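Local coordinates for pyruvate synthase subunit PorC (Thermotoga maritima MSB8, PDB 2RAA), which is the gamma chain of pyruvate synthase, a heterotetramer that turns pyruvate and CoA into acetyl-CoA and CO2 while reducing ferredoxin, at residues 88-93 with 108-113; 98-103 with 123-128. All coordinates share one frame; numbering follows the deposited sequence.

Contact 1: residues 88-93 with 108-113; sequences VVVIDE and GILLVN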
loop_
_atom_site.group_PDB
_atom_site.type_symbol
_atom_site.label_atom_id
_atom_site.label_comp_id
_atom_site.label_asym_id
_atom_site.label_seq_id
_atom_site.Cartn_x
_atom_site.Cartn_y
_atom_site.Cartn_z
ATOM N N VAL A 88 -7.631 -2.795 1.998
ATOM C CA VAL A 88 -7.365 -3.239 0.624
ATOM C C VAL A 88 -6.674 -2.075 -0.025
ATOM O O VAL A 88 -7.134 -0.946 0.094
ATOM C CB VAL A 88 -8.677 -3.645 -0.145
ATOM C CG1 VAL A 88 -8.412 -3.848 -1.612
ATOM C CG2 VAL A 88 -9.282 -4.941 0.462
ATOM N N VAL A 89 -5.562 -2.366 -0.700
ATOM C CA VAL A 89 -4.686 -1.367 -1.287
ATOM C C VAL A 89 -4.603 -1.677 -2.761
ATOM O O VAL A 89 -4.230 -2.769 -3.139
ATOM C CB VAL A 89 -3.260 -1.436 -0.689
ATOM C CG1 VAL A 89 -2.357 -0.423 -1.329
ATOM C CG2 VAL A 89 -3.290 -1.245 0.810
ATOM N N VAL A 90 -4.996 -0.732 -3.600
ATOM C CA VAL A 90 -5.034 -0.961 -5.037
ATOM C C VAL A 90 -4.077 0.036 -5.664
ATOM O O VAL A 90 -4.356 1.210 -5.742
ATOM C CB VAL A 90 -6.487 -0.838 -5.583
ATOM C CG1 VAL A 90 -6.518 -0.923 -7.093
ATOM C CG2 VAL A 90 -7.368 -1.936 -4.966
ATOM N N ILE A 91 -2.932 -0.443 -6.109
ATOM C CA ILE A 91 -1.910 0.446 -6.594
ATOM C C ILE A 91 -2.041 0.720 -8.081
ATOM O O ILE A 91 -1.226 1.489 -8.634
ATOM C CB ILE A 91 -0.465 -0.053 -6.229
ATOM C CG1 ILE A 91 -0.050 -1.286 -7.018
ATOM C CG2 ILE A 91 -0.348 -0.318 -4.729
ATOM C CD1 ILE A 91 1.386 -1.641 -6.793
ATOM N N ASP A 92 -3.034 0.098 -8.732
ATOM C CA ASP A 92 -3.335 0.386 -10.151
ATOM C C ASP A 92 -4.837 0.551 -10.338
ATOM O O ASP A 92 -5.546 -0.451 -10.323
ATOM C CB ASP A 92 -2.803 -0.731 -11.033
ATOM C CG ASP A 92 -3.114 -0.512 -12.502
ATOM O OD1 ASP A 92 -3.937 0.361 -12.850
ATOM O OD2 ASP A 92 -2.517 -1.216 -13.319
ATOM N N GLU A 93 -5.317 1.790 -10.532
ATOM C CA GLU A 93 -6.784 2.071 -10.546
ATOM C C GLU A 93 -7.545 1.164 -11.504
ATOM O O GLU A 93 -8.705 0.826 -11.320
ATOM C CB GLU A 93 -7.083 3.546 -10.864
ATOM C CG GLU A 93 -6.492 4.070 -12.170
ATOM C CD GLU A 93 -7.049 5.435 -12.577
ATOM O OE1 GLU A 93 -6.800 6.475 -11.868
ATOM O OE2 GLU A 93 -7.728 5.449 -13.639
ATOM N N GLY A 108 -13.510 -0.941 7.482
ATOM C CA GLY A 108 -12.193 -1.095 6.863
ATOM C C GLY A 108 -11.883 0.021 5.877
ATOM O O GLY A 108 -12.725 0.890 5.667
ATOM N N ILE A 109 -10.694 -0.026 5.249
ATOM C CA ILE A 109 -10.228 1.037 4.353
ATOM C C ILE A 109 -9.907 0.529 2.982
ATOM O O ILE A 109 -9.295 -0.503 2.822
ATOM C CB ILE A 109 -8.929 1.730 4.890
ATOM C CG1 ILE A 109 -9.218 2.419 6.226
ATOM C CG2 ILE A 109 -8.364 2.733 3.878
ATOM C CD1 ILE A 109 -8.037 3.153 6.839
ATOM N N LEU A 110 -10.306 1.289 1.982
ATOM C CA LEU A 110 -9.914 1.017 0.615
ATOM C C LEU A 110 -8.981 2.169 0.258
ATOM O O LEU A 110 -9.380 3.328 0.262
ATOM C CB LEU A 110 -11.122 0.944 -0.295
ATOM C CG LEU A 110 -10.919 0.832 -1.786
ATOM C CD1 LEU A 110 -9.995 -0.326 -2.166
ATOM C CD2 LEU A 110 -12.305 0.687 -2.424
ATOM N N LEU A 111 -7.719 1.830 0.002
ATOM C CA LEU A 111 -6.690 2.810 -0.317
ATOM C C LEU A 111 -6.326 2.600 -1.790
ATOM O O LEU A 111 -6.094 1.451 -2.210
ATOM C CB LEU A 111 -5.479 2.614 0.623
ATOM C CG LEU A 111 -4.192 3.386 0.282
ATOM C CD1 LEU A 111 -4.401 4.899 0.335
ATOM C CD2 LEU A 111 -3.024 2.910 1.153
ATOM N N VAL A 112 -6.297 3.691 -2.571
ATOM C CA VAL A 112 -6.113 3.614 -4.030
ATOM C C VAL A 112 -5.160 4.675 -4.571
ATOM O O VAL A 112 -5.142 5.807 -4.118
ATOM C CB VAL A 112 -7.482 3.705 -4.796
ATOM C CG1 VAL A 112 -7.335 3.315 -6.268
ATOM C CG2 VAL A 112 -8.536 2.797 -4.158
ATOM N N ASN A 113 -4.364 4.262 -5.557
ATOM C CA ASN A 113 -3.428 5.119 -6.285
ATOM C C ASN A 113 -4.249 5.602 -7.439
ATOM O O ASN A 113 -4.490 4.867 -8.397
ATOM C CB ASN A 113 -2.223 4.316 -6.816
ATOM C CG ASN A 113 -1.375 5.097 -7.819
ATOM O OD1 ASN A 113 -1.257 6.307 -7.729
ATOM N ND2 ASN A 113 -0.738 4.380 -8.748
HETATM O O HOH W 1 -3.561 3.869 -10.734
#
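With CG anti to the backbone N (chi1 168°), the side chain of Asn-113 swings across to the turn that follows Val-90, and its amide nitrogen ND2 donates to Ile-91 O at 2.9 Å. The bond is nearly straight at hydrogen and the acceptor lies in the plane of the amide, yet ND2 approaches from above the carbonyl plane of Ile-91. In Leu-110, CG likewise stands anti to N (chi1 173°), and CD1 is carried back over the neighbouring strand to lie 3.9 Å from Val-88 CG1 and within touch of Val-90 CG2. On the other face of the sheet Val-89 and Leu-111 run side by side, with CG2 of the valine 4.2 Å from CD2 of the leucine.

Between these two layers of side chains strands 88-90 and 109-113 pair in parallel, their axes 4.7 Å apart, in the middle of a mixed sheet that continues with strand 19-27 beyond the first and strand 130-134 beyond the second. Val-88 N and O bond to Ile-109 O and Leu-111 N, while Val-90 N and O bond to Leu-111 O and Asn-113 N. Past the strand end a water bridges the two segments, accepting from Glu-93 N and donating to Asn-113 O, each at 2.7 Å. The carboxylate of Glu-93 turns to Thr-114 and Lys-116. Asn-113 OD1 accepts from Ala-136 N, and ND2 also bonds to Thr-137 OG1, which together fix the rotation of the amide. The buried carboxamide thus extends the parallel pairing by one side-chain bond, tying the ends of the two strands to the start of helix 136-143.

Contact 2: residues 98-103 with 123-128; sequences PAIVEG and KKTGFN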
loop_
_atom_site.group_PDB
_atom_site.type_symbol
_atom_site.label_atom_id
_atom_site.label_comp_id
_atom_site.label_asym_id
_atom_site.label_seq_id
_atom_site.Cartn_x
_atom_site.Cartn_y
_atom_site.Cartn_z
ATOM N N PRO A 98 -15.688 -4.760 -8.097
ATOM C CA PRO A 98 -16.280 -5.203 -6.831
ATOM C C PRO A 98 -15.628 -6.473 -6.250
ATOM O O PRO A 98 -15.693 -6.692 -5.040
ATOM C CB PRO A 98 -17.750 -5.445 -7.201
ATOM C CG PRO A 98 -17.721 -5.757 -8.664
ATOM C CD PRO A 98 -16.624 -4.897 -9.229
ATOM N N ALA A 99 -15.002 -7.291 -7.099
ATOM C CA ALA A 99 -14.272 -8.480 -6.652
ATOM C C ALA A 99 -13.069 -8.102 -5.784
ATOM O O ALA A 99 -12.678 -8.839 -4.876
ATOM C CB ALA A 99 -13.795 -9.277 -7.856
ATOM N N ILE A 100 -12.503 -6.934 -6.073
ATOM C CA ILE A 100 -11.281 -6.455 -5.421
ATOM C C ILE A 100 -11.558 -6.049 -3.980
ATOM O O ILE A 100 -10.630 -5.852 -3.213
ATOM C CB ILE A 100 -10.652 -5.253 -6.241
ATOM C CG1 ILE A 100 -9.199 -5.543 -6.600
ATOM C CG2 ILE A 100 -10.847 -3.891 -5.566
ATOM C CD1 ILE A 100 -9.085 -6.693 -7.643
ATOM N N VAL A 101 -12.837 -5.938 -3.624
ATOM C CA VAL A 101 -13.262 -5.464 -2.312
ATOM C C VAL A 101 -13.940 -6.573 -1.478
ATOM O O VAL A 101 -14.459 -6.332 -0.386
ATOM C CB VAL A 101 -14.129 -4.204 -2.500
ATOM C CG1 VAL A 101 -15.108 -4.014 -1.364
ATOM C CG2 VAL A 101 -13.233 -2.968 -2.697
ATOM N N GLU A 102 -13.858 -7.806 -1.970
ATOM C CA GLU A 102 -14.405 -8.952 -1.261
ATOM C C GLU A 102 -13.770 -9.140 0.106
ATOM O O GLU A 102 -12.553 -9.106 0.234
ATOM C CB GLU A 102 -14.227 -10.224 -2.092
ATOM C CG GLU A 102 -15.242 -10.329 -3.223
ATOM C CD GLU A 102 -15.191 -11.665 -3.955
ATOM O OE1 GLU A 102 -14.086 -12.250 -4.048
ATOM O OE2 GLU A 102 -16.258 -12.114 -4.450
ATOM N N GLY A 103 -14.595 -9.335 1.131
ATOM C CA GLY A 103 -14.101 -9.540 2.493
ATOM C C GLY A 103 -13.778 -8.268 3.263
ATOM O O GLY A 103 -13.492 -8.319 4.471
ATOM N N LYS A 123 -18.127 3.924 -7.318
ATOM C CA LYS A 123 -18.879 3.406 -8.464
ATOM C C LYS A 123 -18.253 2.124 -8.956
ATOM O O LYS A 123 -18.954 1.142 -9.188
ATOM C CB LYS A 123 -18.913 4.425 -9.619
ATOM C CG LYS A 123 -19.753 4.003 -10.840
ATOM N N LYS A 124 -16.933 2.145 -9.112
ATOM C CA LYS A 124 -16.192 0.991 -9.634
ATOM C C LYS A 124 -16.214 -0.241 -8.719
ATOM O O LYS A 124 -16.192 -1.376 -9.201
ATOM C CB LYS A 124 -14.738 1.398 -9.945
ATOM C CG LYS A 124 -14.540 1.986 -11.335
ATOM C CD LYS A 124 -14.360 0.867 -12.354
ATOM C CE LYS A 124 -14.366 1.361 -13.805
ATOM N NZ LYS A 124 -15.739 1.705 -14.296
ATOM N N THR A 125 -16.273 -0.014 -7.410
ATOM C CA THR A 125 -16.174 -1.103 -6.437
ATOM C C THR A 125 -17.475 -1.442 -5.716
ATOM O O THR A 125 -17.751 -2.617 -5.431
ATOM C CB THR A 125 -15.149 -0.757 -5.338
ATOM O OG1 THR A 125 -15.572 0.430 -4.652
ATOM C CG2 THR A 125 -13.739 -0.571 -5.931
ATOM N N GLY A 126 -18.255 -0.415 -5.401
ATOM C CA GLY A 126 -19.473 -0.580 -4.607
ATOM C C GLY A 126 -19.146 -0.594 -3.116
ATOM O O GLY A 126 -19.922 -1.098 -2.287
ATOM N N PHE A 127 -17.991 -0.035 -2.774
ATOM C CA PHE A 127 -17.567 0.043 -1.404
ATOM C C PHE A 127 -18.056 1.325 -0.712
ATOM O O PHE A 127 -17.643 2.452 -1.039
ATOM C CB PHE A 127 -16.039 -0.052 -1.312
ATOM C CG PHE A 127 -15.546 -0.146 0.095
ATOM C CD1 PHE A 127 -15.834 -1.270 0.858
ATOM C CD2 PHE A 127 -14.837 0.894 0.675
ATOM C CE1 PHE A 127 -15.416 -1.359 2.173
ATOM C CE2 PHE A 127 -14.410 0.819 1.992
ATOM C CZ PHE A 127 -14.696 -0.307 2.746
ATOM N N ASN A 128 -18.969 1.139 0.233
ATOM C CA ASN A 128 -19.344 2.191 1.170
ATOM C C ASN A 128 -18.379 1.880 2.289
ATOM O O ASN A 128 -18.139 0.707 2.563
ATOM C CB ASN A 128 -20.783 2.028 1.600
ATOM C CG ASN A 128 -21.719 1.902 0.416
ATOM O OD1 ASN A 128 -22.248 0.818 0.151
ATOM N ND2 ASN A 128 -21.890 2.995 -0.338
#
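This is a van der Waals contact without hydrogen bonds across it, in which the 3-10 turn after strand 87-90 packs against the C-terminal end of helix 118-125 near the edge of the domain. Val-101 carries it with both methyls. CG1, anti to the backbone N (chi1 153°), reaches the ring of Phe-127 at CD1, 3.6 Å away; CG2 instead meets the side chain of Thr-125, 3.9 Å from its CB. The valine crosses each of these two partners at about a right angle. At the start of the turn, Pro-98 lies over the last carbonyls of the helix: its CA is 3.3 Å from Thr-125 O in a CA-H...O contact, and its CD is 3.5 Å from Lys-124 O.

The helix end has its own internal fastening. Thr-125 OG1 accepts from Phe-127 N at 3.1 Å, forming an ST turn, and also bonds to Val-121 O one helical turn back. Gly-126, between Thr-125 and Phe-127, takes up positive phi as the chain leaves the helix. With an alanine in place of Val-101, both methyl contacts go, and the turn would probably be left with a gap facing Thr-125 and Phe-127. Arg-23 of strand 19-27 bonds to the carbonyls of Ile-100 and Glu-102, while Leu-110 of strand 109-113 touches Val-101, Thr-125 and Phe-127, so the turn and helix end meet above the central sheet.

The two contacts lie about 10 Å apart, centre to centre, and their segments alternate along the chain: 88-93, 98-103, 108-113, 123-128. Contact 1 joins neighbouring parallel strands in the middle of the mixed sheet, whereas contact 2 belongs to the connections that leave those strands, the loop between them and helix 118-125, which leads on to strand 130-134. They meet directly, Leu-110 CD2 lying 3.8 Å from Val-101 CG2 and Val-88 CG1 3.4 Å from Ile-100 O. The face of the strand pair bearing Val-88 and Leu-110 thus packs against Ile-100, Val-101 and Phe-127, and the partly exposed loop and helix end cover the buried strands on that side.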